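Local coordinates for protein exonuclease mut-7 homolog (Aedes aegypti, PDB 7JW2) that probably trims the 3' ends of AGO1-bound microRNAs as a magnesium-dependent 3'-5' exoribonuclease, this chain being its exonuclease domain, at residues D16-Y22 with S69-D75; M33-A37 with D188-L193; E49-I53 with W172-L177. All blocks are in the same frame, centred on the assembly; numbering follows the deposited sequence.

All three contacts belong to one 3'-5' exonuclease domain of the RNase H-like clan. Along the chain the segments come in the order 16-22, 33-37, 49-53, 69-75, 172-177 and 188-193. Contact 3 is therefore nested inside contact 2, and contact 1 crosses both. Contacts 2 and 3 share the central sheet through neighbouring strands 33-40 and 50-56. Their centres lie about 18 Å apart, and they touch. They join a helix and a loop from late in the chain to the sheet, near the probable active-site strand. Contact 1 joins helices 18-28 and 73-84 at the subunit interface. Its centre is about 21 Å from that of contact 2 and about 16 Å from that of contact 3.

Contact 1 (D16-Y22 with S69-D75); sequences DSKDKFY and SQLEPLD
Asp75 ties the start of helix 73-84 to Phe21, Tyr22 and Lys18 of helix 18-28. Asp75 CB lies 3.8 Å from Phe21 CE1. With CG anti to its own carbonyl carbon (chi1 -55°), the carboxylate is turned back toward the helix start. There Asp75 OD1 takes a weak hydrogen bond from Tyr22 OH at 2.6 Å. The phenol ring and carboxylate planes stand 73° apart. OD1 also accepts from a water, which in turn receives a bond from Lys18 NZ. Asp75 OD2 is gripped on its anti side by Glu72 N at 2.9 Å, a nearly straight bond (172°) from the N-cap residue. Lys18 NZ adds a salt bridge to Asp75 OD2 at 2.7 Å, although the modelled place of NZ is less certain. Its pairing with Glu72 OE2 is doubtful, being too close in the model. Leu71 CD2 sits over one face of the Phe21 ring, 4.0 Å from its centroid, in a CH-pi contact. Glu72 OE1 forms a salt bridge with Lys81 NZ of the second subunit. Donors at both oxygens probably favour the charged form of Asp75 and limit its rotation; the firm one is Glu72 N.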
loop_
_atom_site.group_PDB
_atom_site.type_symbol
_atom_site.label_atom_id
_atom_site.label_comp_id
_atom_site.label_asym_id
_atom_site.label_seq_id
_atom_site.Cartn_x
_atom_site.Cartn_y
_atom_site.Cartn_z
ATOM N N ASP A 16 -2.027 11.624 5.440
ATOM C CA ASP A 16 -1.544 11.947 6.780
ATOM C C ASP A 16 -1.638 10.749 7.713
ATOM O O ASP A 16 -1.634 10.911 8.941
ATOM C CB ASP A 16 -2.295 13.154 7.365
ATOM C CG ASP A 16 -3.796 12.948 7.433
ATOM O OD1 ASP A 16 -4.285 11.861 7.069
ATOM O OD2 ASP A 16 -4.506 13.896 7.850
ATOM N N SER A 17 -1.697 9.549 7.153
ATOM C CA SER A 17 -1.839 8.328 7.928
ATOM C C SER A 17 -1.348 7.176 7.062
ATOM O O SER A 17 -1.256 7.291 5.830
ATOM C CB SER A 17 -3.289 8.113 8.359
ATOM O OG SER A 17 -4.095 7.736 7.262
ATOM N N LYS A 18 -1.050 6.050 7.710
ATOM C CA LYS A 18 -0.460 4.935 6.981
ATOM C C LYS A 18 -1.463 4.324 6.017
ATOM O O LYS A 18 -1.089 3.964 4.893
ATOM C CB LYS A 18 0.100 3.889 7.953
ATOM C CG LYS A 18 1.626 3.821 7.825
ATOM C CD LYS A 18 2.366 3.197 9.000
ATOM C CE LYS A 18 3.623 4.018 9.276
ATOM N NZ LYS A 18 4.833 3.222 9.563
ATOM N N ASP A 19 -2.742 4.237 6.397
ATOM C CA ASP A 19 -3.739 3.718 5.466
ATOM C C ASP A 19 -3.841 4.587 4.224
ATOM O O ASP A 19 -3.982 4.068 3.117
ATOM C CB ASP A 19 -5.108 3.592 6.138
ATOM C CG ASP A 19 -5.603 4.880 6.775
ATOM O OD1 ASP A 19 -6.637 5.416 6.332
ATOM O OD2 ASP A 19 -4.959 5.341 7.713
ATOM N N LYS A 20 -3.753 5.907 4.375
ATOM C CA LYS A 20 -3.837 6.793 3.220
ATOM C C LYS A 20 -2.599 6.674 2.343
ATOM O O LYS A 20 -2.703 6.772 1.115
ATOM C CB LYS A 20 -4.040 8.244 3.681
ATOM C CG LYS A 20 -5.417 8.486 4.276
ATOM C CD LYS A 20 -5.546 9.880 4.869
ATOM C CE LYS A 20 -6.820 9.978 5.704
ATOM N NZ LYS A 20 -6.813 11.210 6.536
ATOM N N PHE A 21 -1.436 6.448 2.955
ATOM C CA PHE A 21 -0.198 6.259 2.203
ATOM C C PHE A 21 -0.271 5.015 1.315
ATOM O O PHE A 21 0.096 5.052 0.129
ATOM C CB PHE A 21 0.964 6.171 3.192
ATOM C CG PHE A 21 2.307 5.996 2.558
ATOM C CD1 PHE A 21 2.863 4.734 2.443
ATOM C CD2 PHE A 21 3.036 7.090 2.122
ATOM C CE1 PHE A 21 4.115 4.568 1.875
ATOM C CE2 PHE A 21 4.289 6.923 1.554
ATOM C CZ PHE A 21 4.823 5.666 1.433
ATOM N N TYR A 22 -0.765 3.901 1.859
ATOM C CA TYR A 22 -0.841 2.682 1.054
ATOM C C TYR A 22 -1.959 2.761 0.023
ATOM O O TYR A 22 -1.839 2.166 -1.051
ATOM C CB TYR A 22 -0.979 1.453 1.965
ATOM C CG TYR A 22 0.363 1.129 2.572
ATOM C CD1 TYR A 22 1.391 0.639 1.782
ATOM C CD2 TYR A 22 0.626 1.359 3.908
ATOM C CE1 TYR A 22 2.641 0.364 2.308
ATOM C CE2 TYR A 22 1.876 1.080 4.449
ATOM C CZ TYR A 22 2.877 0.595 3.642
ATOM O OH TYR A 22 4.121 0.326 4.171
ATOM N N SER A 69 2.622 12.323 9.282
ATOM C CA SER A 69 2.358 10.940 8.893
ATOM C C SER A 69 3.185 9.922 9.677
ATOM O O SER A 69 2.757 8.771 9.811
ATOM C CB SER A 69 2.636 10.766 7.403
ATOM O OG SER A 69 1.600 11.333 6.631
ATOM N N GLN A 70 4.385 10.289 10.132
ATOM C CA GLN A 70 5.234 9.367 10.909
ATOM C C GLN A 70 5.595 8.108 10.112
ATOM O O GLN A 70 5.550 6.985 10.620
ATOM C CB GLN A 70 4.571 8.996 12.240
ATOM C CG GLN A 70 4.195 10.189 13.114
ATOM C CD GLN A 70 3.610 9.766 14.450
ATOM O OE1 GLN A 70 4.337 9.347 15.351
ATOM N NE2 GLN A 70 2.289 9.870 14.581
ATOM N N LEU A 71 5.986 8.298 8.860
ATOM C CA LEU A 71 6.390 7.191 8.003
ATOM C C LEU A 71 7.785 6.686 8.378
ATOM O O LEU A 71 8.649 7.449 8.818
ATOM C CB LEU A 71 6.349 7.646 6.547
ATOM C CG LEU A 71 4.935 8.030 6.101
ATOM C CD1 LEU A 71 4.979 8.907 4.851
ATOM C CD2 LEU A 71 4.093 6.794 5.851
ATOM N N GLU A 72 7.997 5.391 8.197
ATOM C CA GLU A 72 9.201 4.680 8.607
ATOM C C GLU A 72 10.023 4.250 7.394
ATOM O O GLU A 72 9.568 4.380 6.253
ATOM C CB GLU A 72 8.810 3.467 9.459
ATOM C CG GLU A 72 8.429 3.874 10.868
ATOM C CD GLU A 72 7.429 2.940 11.477
ATOM O OE1 GLU A 72 7.852 1.917 12.046
ATOM O OE2 GLU A 72 6.218 3.224 11.370
ATOM N N PRO A 73 11.261 3.759 7.595
ATOM C CA PRO A 73 12.096 3.406 6.430
ATOM C C PRO A 73 11.425 2.471 5.437
ATOM O O PRO A 73 11.593 2.679 4.235
ATOM C CB PRO A 73 13.330 2.765 7.076
ATOM C CG PRO A 73 13.463 3.493 8.361
ATOM C CD PRO A 73 12.036 3.649 8.850
ATOM N N LEU A 74 10.650 1.476 5.895
ATOM C CA LEU A 74 9.963 0.583 4.963
ATOM C C LEU A 74 8.994 1.354 4.073
ATOM O O LEU A 74 8.869 1.053 2.880
ATOM C CB LEU A 74 9.227 -0.515 5.738
ATOM C CG LEU A 74 8.336 -1.539 5.012
ATOM C CD1 LEU A 74 6.949 -1.011 4.656
ATOM C CD2 LEU A 74 9.030 -2.081 3.803
ATOM N N ASP A 75 8.283 2.333 4.639
ATOM C CA ASP A 75 7.304 3.083 3.853
ATOM C C ASP A 75 7.987 3.899 2.763
ATOM O O ASP A 75 7.564 3.882 1.591
ATOM C CB ASP A 75 6.481 3.993 4.780
ATOM C CG ASP A 75 5.811 3.230 5.909
ATOM O OD1 ASP A 75 5.166 2.188 5.663
ATOM O OD2 ASP A 75 5.922 3.670 7.079
HETATM O O HOH W 1 0.884 8.993 5.498
HETATM O O HOH W 2 4.493 0.647 7.835
#

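Contact 2 (M33-A37 with D188-L193); sequences MIAFA and DAFCLL. Unlike the reference sequence in segment 33-37: Ala37 (reference Asp).
Met33 and Leu193 begin a helix-on-sheet packing in the RNase H-like exonuclease fold, where helix 179-205 lies against strand 33-40 of the central sheet. The two short segments run at 141° to each other, and their axes approach to 6.7 Å. Met33 sends CG anti to its backbone N (chi1 -178°). This carries the chain alongside Leu193, and the two slide past each other in opposite directions. Met33 CG lies 3.9 Å from Leu193 CD2, and the bend at chi3 keeps Met33 CE 4.0 Å from the same CD2. Trp58 and Leu90 also pack on Met33.

Ile34 points to the other side of the sheet, and Ala35 comes next on the helix side. Its small CB fits among three helix residues. Ala35 CB meets Leu192 CB at 3.8 Å and Leu193 CG at 3.9 Å. The short side chain lets the helix backbone come this close.

Phe36 turns its ring away from the helix, where it stacks edge-to-face with Phe84 of helix 73-84. Only its backbone faces this contact: Phe36 O lies 3.5 Å from Leu192 CD1. Ala37 CB points to the helix and lies 4.3 Å from Ala189 CB. The reference sequence has Asp at 37, which fits the first acidic motif of DEDD exonucleases, and Asp188 fits the last. The contact thus brings together two positions of the probable metal-binding acidic cluster, and Ala37 lacks the carboxylate. Ala189 also touches Gln54 and Ala56 of strand 50-56.

The side-chain contacts are apolar, but two backbone carbonyls also take part. The tightest approach is at Ala189 O, which receives the backbone bond from Leu192 N and lies 3.3 Å from Ala35 CB.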
loop_
_atom_site.group_PDB
_atom_site.type_symbol
_atom_site.label_atom_id
_atom_site.label_comp_id
_atom_site.label_asym_id
_atom_site.label_seq_id
_atom_site.Cartn_x
_atom_site.Cartn_y
_atom_site.Cartn_z
ATOM N N MET A 33 2.663 7.836 -15.756
ATOM C CA MET A 33 3.200 9.191 -15.704
ATOM C C MET A 33 2.734 9.855 -14.416
ATOM O O MET A 33 1.531 9.862 -14.128
ATOM C CB MET A 33 2.768 10.017 -16.921
ATOM C CG MET A 33 3.351 11.419 -16.907
ATOM S SD MET A 33 3.173 12.365 -18.431
ATOM C CE MET A 33 1.426 12.237 -18.652
ATOM N N ILE A 34 3.689 10.416 -13.661
ATOM C CA ILE A 34 3.449 11.080 -12.381
ATOM C C ILE A 34 4.277 12.355 -12.374
ATOM O O ILE A 34 5.387 12.394 -12.908
ATOM C CB ILE A 34 3.855 10.203 -11.169
ATOM C CG1 ILE A 34 3.185 8.844 -11.251
ATOM C CG2 ILE A 34 3.515 10.880 -9.819
ATOM C CD1 ILE A 34 1.780 8.890 -10.923
ATOM N N ALA A 35 3.755 13.399 -11.750
ATOM C CA ALA A 35 4.536 14.603 -11.523
ATOM C C ALA A 35 4.803 14.740 -10.032
ATOM O O ALA A 35 3.993 14.310 -9.212
ATOM C CB ALA A 35 3.808 15.838 -12.058
ATOM N N PHE A 36 5.947 15.316 -9.676
ATOM C CA PHE A 36 6.230 15.490 -8.252
ATOM C C PHE A 36 6.829 16.856 -7.967
ATOM O O PHE A 36 7.472 17.489 -8.817
ATOM C CB PHE A 36 7.128 14.368 -7.680
ATOM C CG PHE A 36 8.566 14.407 -8.118
ATOM C CD1 PHE A 36 9.524 15.117 -7.411
ATOM C CD2 PHE A 36 8.972 13.651 -9.200
ATOM C CE1 PHE A 36 10.859 15.116 -7.820
ATOM C CE2 PHE A 36 10.298 13.627 -9.610
ATOM C CZ PHE A 36 11.245 14.359 -8.922
ATOM N N ALA A 37 6.597 17.289 -6.729
ATOM C CA ALA A 37 7.110 18.525 -6.156
ATOM C C ALA A 37 7.134 18.345 -4.645
ATOM O O ALA A 37 6.659 17.334 -4.116
ATOM C CB ALA A 37 6.252 19.728 -6.563
ATOM N N ASP A 188 1.238 22.892 -7.771
ATOM C CA ASP A 188 2.632 22.979 -8.190
ATOM C C ASP A 188 3.104 21.653 -8.777
ATOM O O ASP A 188 3.980 21.642 -9.646
ATOM C CB ASP A 188 3.533 23.436 -7.037
ATOM C CG ASP A 188 4.457 24.585 -7.453
ATOM O OD1 ASP A 188 3.949 25.622 -7.947
ATOM O OD2 ASP A 188 5.690 24.441 -7.307
ATOM N N ALA A 189 2.520 20.539 -8.332
ATOM C CA ALA A 189 2.790 19.261 -8.983
ATOM C C ALA A 189 1.944 19.087 -10.245
ATOM O O ALA A 189 2.473 18.719 -11.304
ATOM C CB ALA A 189 2.557 18.114 -7.994
ATOM N N PHE A 190 0.632 19.355 -10.166
ATOM C CA PHE A 190 -0.252 19.057 -11.296
ATOM C C PHE A 190 0.112 19.861 -12.547
ATOM O O PHE A 190 -0.003 19.351 -13.674
ATOM C CB PHE A 190 -1.714 19.312 -10.927
ATOM C CG PHE A 190 -2.700 18.832 -11.970
ATOM C CD1 PHE A 190 -3.180 19.698 -12.941
ATOM C CD2 PHE A 190 -3.145 17.521 -11.965
ATOM C CE1 PHE A 190 -4.085 19.260 -13.899
ATOM C CE2 PHE A 190 -4.054 17.067 -12.914
ATOM C CZ PHE A 190 -4.526 17.948 -13.886
ATOM N N CYS A 191 0.550 21.109 -12.385
ATOM C CA CYS A 191 0.805 21.933 -13.569
ATOM C C CYS A 191 1.950 21.376 -14.409
ATOM O O CYS A 191 2.058 21.704 -15.602
ATOM C CB CYS A 191 1.069 23.391 -13.161
ATOM S SG CYS A 191 2.711 23.741 -12.454
ATOM N N LEU A 192 2.813 20.542 -13.818
ATOM C CA LEU A 192 3.881 19.926 -14.594
ATOM C C LEU A 192 3.311 18.993 -15.651
ATOM O O LEU A 192 3.839 18.925 -16.774
ATOM C CB LEU A 192 4.836 19.171 -13.664
ATOM C CG LEU A 192 5.401 19.995 -12.504
ATOM C CD1 LEU A 192 6.283 19.094 -11.645
ATOM C CD2 LEU A 192 6.164 21.215 -13.011
ATOM N N LEU A 193 2.213 18.296 -15.327
ATOM C CA LEU A 193 1.557 17.449 -16.327
ATOM C C LEU A 193 1.009 18.293 -17.464
ATOM O O LEU A 193 1.168 17.941 -18.643
ATOM C CB LEU A 193 0.424 16.639 -15.701
ATOM C CG LEU A 193 0.802 15.639 -14.601
ATOM C CD1 LEU A 193 -0.413 15.324 -13.768
ATOM C CD2 LEU A 193 1.356 14.348 -15.216
#

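Contact 3 (E49-I53 with W172-L177); sequences EVSLI and WAQRPL
Ser51 OG sits between two groups of the loop 172-177. Ser51 OG donates to Trp172 O at 2.7 Å and accepts from Arg175 NH2 at 3.0 Å. The bond from Arg175 is nearly straight (168°), with OG at the edge of the guanidinium and close to its plane. Having OG anti to the backbone N (chi1 171°) points the hydroxyl at the loop. Trp172 O takes a second bond, from Arg175 NH1 at 2.9 Å, and the two donors reach it from opposite faces of the carbonyl plane. NH1 also bonds Gln174 O, so the guanidinium holds its own loop in shape. Beside these bonds, Leu52 and Leu177 meet tip to tip, CD1 to CD1 at 3.7 Å. Leu52 CD1 also touches Trp172 CZ3 at 3.9 Å. Leu177 CD1 lies over one face of the guanidinium.

Farther out, Asp65 forms a salt bridge with Arg175 NE and helps position the guanidinium. A classic beta bulge sets Ser51 and Leu52 together opposite Glu39 of strand 33-40, and both CB atoms point to the loop. The loop runs past the start of strand 50-56 and leads into helix 179-205, whose Ala185 packs on Leu52 and Trp172.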
loop_
_atom_site.group_PDB
_atom_site.type_symbol
_atom_site.label_atom_id
_atom_site.label_comp_id
_atom_site.label_asym_id
_atom_site.label_seq_id
_atom_site.Cartn_x
_atom_site.Cartn_y
_atom_site.Cartn_z
ATOM N N GLU A 49 14.203 20.344 6.506
ATOM C CA GLU A 49 13.200 19.352 6.872
ATOM C C GLU A 49 12.030 19.457 5.907
ATOM O O GLU A 49 11.578 20.563 5.607
ATOM C CB GLU A 49 12.711 19.562 8.309
ATOM C CG GLU A 49 13.670 19.072 9.372
ATOM C CD GLU A 49 13.036 19.068 10.744
ATOM O OE1 GLU A 49 13.133 18.041 11.451
ATOM O OE2 GLU A 49 12.432 20.096 11.107
ATOM N N VAL A 50 11.556 18.305 5.411
ATOM C CA VAL A 50 10.440 18.268 4.469
ATOM C C VAL A 50 9.123 18.494 5.196
ATOM O O VAL A 50 8.866 17.901 6.254
ATOM C CB VAL A 50 10.401 16.920 3.727
ATOM C CG1 VAL A 50 9.311 16.939 2.638
ATOM C CG2 VAL A 50 11.744 16.615 3.111
ATOM N N SER A 51 8.255 19.319 4.601
ATOM C CA SER A 51 6.880 19.452 5.066
ATOM C C SER A 51 5.914 18.590 4.258
ATOM O O SER A 51 5.169 17.791 4.835
ATOM C CB SER A 51 6.449 20.930 5.022
ATOM O OG SER A 51 5.060 21.059 5.272
ATOM N N LEU A 52 5.931 18.734 2.930
ATOM C CA LEU A 52 5.032 18.028 2.025
ATOM C C LEU A 52 5.824 17.457 0.865
ATOM O O LEU A 52 6.811 18.051 0.434
ATOM C CB LEU A 52 3.951 18.955 1.436
ATOM C CG LEU A 52 2.936 19.603 2.377
ATOM C CD1 LEU A 52 2.022 20.510 1.565
ATOM C CD2 LEU A 52 2.121 18.553 3.110
ATOM N N ILE A 53 5.379 16.299 0.370
ATOM C CA ILE A 53 5.746 15.799 -0.956
ATOM C C ILE A 53 4.460 15.596 -1.743
ATOM O O ILE A 53 3.524 14.950 -1.252
ATOM C CB ILE A 53 6.561 14.499 -0.870
ATOM C CG1 ILE A 53 7.909 14.781 -0.200
ATOM C CG2 ILE A 53 6.787 13.934 -2.279
ATOM C CD1 ILE A 53 8.641 13.523 0.188
ATOM N N TRP A 172 5.464 26.691 5.796
ATOM C CA TRP A 172 5.108 25.294 5.564
ATOM C C TRP A 172 5.205 24.424 6.813
ATOM O O TRP A 172 4.797 23.252 6.764
ATOM C CB TRP A 172 5.987 24.722 4.442
ATOM C CG TRP A 172 5.670 25.347 3.112
ATOM C CD1 TRP A 172 6.427 26.262 2.429
ATOM C CD2 TRP A 172 4.479 25.158 2.349
ATOM N NE1 TRP A 172 5.782 26.646 1.267
ATOM C CE2 TRP A 172 4.594 25.965 1.185
ATOM C CE3 TRP A 172 3.344 24.352 2.504
ATOM C CZ2 TRP A 172 3.599 26.024 0.213
ATOM C CZ3 TRP A 172 2.356 24.395 1.513
ATOM C CH2 TRP A 172 2.492 25.232 0.388
ATOM N N ALA A 173 5.684 24.961 7.935
ATOM C CA ALA A 173 5.753 24.193 9.170
ATOM C C ALA A 173 4.499 24.328 10.022
ATOM O O ALA A 173 4.330 23.555 10.969
ATOM C CB ALA A 173 6.978 24.620 9.990
ATOM N N GLN A 174 3.619 25.277 9.713
ATOM C CA GLN A 174 2.425 25.430 10.531
ATOM C C GLN A 174 1.431 24.303 10.253
ATOM O O GLN A 174 1.326 23.800 9.129
ATOM C CB GLN A 174 1.792 26.799 10.303
ATOM C CG GLN A 174 0.915 26.916 9.079
ATOM C CD GLN A 174 0.614 28.367 8.736
ATOM O OE1 GLN A 174 0.797 29.255 9.565
ATOM N NE2 GLN A 174 0.173 28.617 7.510
ATOM N N ARG A 175 0.747 23.855 11.305
ATOM C CA ARG A 175 -0.281 22.836 11.189
ATOM C C ARG A 175 -1.508 23.269 11.983
ATOM O O ARG A 175 -1.372 23.719 13.138
ATOM C CB ARG A 175 0.224 21.473 11.680
ATOM C CG ARG A 175 1.220 20.768 10.742
ATOM C CD ARG A 175 0.599 20.482 9.381
ATOM N NE ARG A 175 1.474 19.709 8.493
ATOM C CZ ARG A 175 2.444 20.255 7.762
ATOM N NH1 ARG A 175 2.674 21.564 7.846
ATOM N NH2 ARG A 175 3.187 19.505 6.956
ATOM N N PRO A 176 -2.720 23.170 11.408
ATOM C CA PRO A 176 -2.924 22.729 10.015
ATOM C C PRO A 176 -2.474 23.760 8.997
ATOM O O PRO A 176 -2.390 24.954 9.276
ATOM C CB PRO A 176 -4.439 22.527 9.918
ATOM C CG PRO A 176 -5.006 23.359 11.029
ATOM C CD PRO A 176 -3.992 23.360 12.126
ATOM N N LEU A 177 -2.157 23.285 7.800
ATOM C CA LEU A 177 -1.894 24.206 6.715
ATOM C C LEU A 177 -3.188 24.900 6.301
ATOM O O LEU A 177 -4.288 24.360 6.450
ATOM C CB LEU A 177 -1.276 23.462 5.527
ATOM C CG LEU A 177 0.136 22.900 5.756
ATOM C CD1 LEU A 177 0.474 21.834 4.706
ATOM C CD2 LEU A 177 1.176 24.006 5.753
#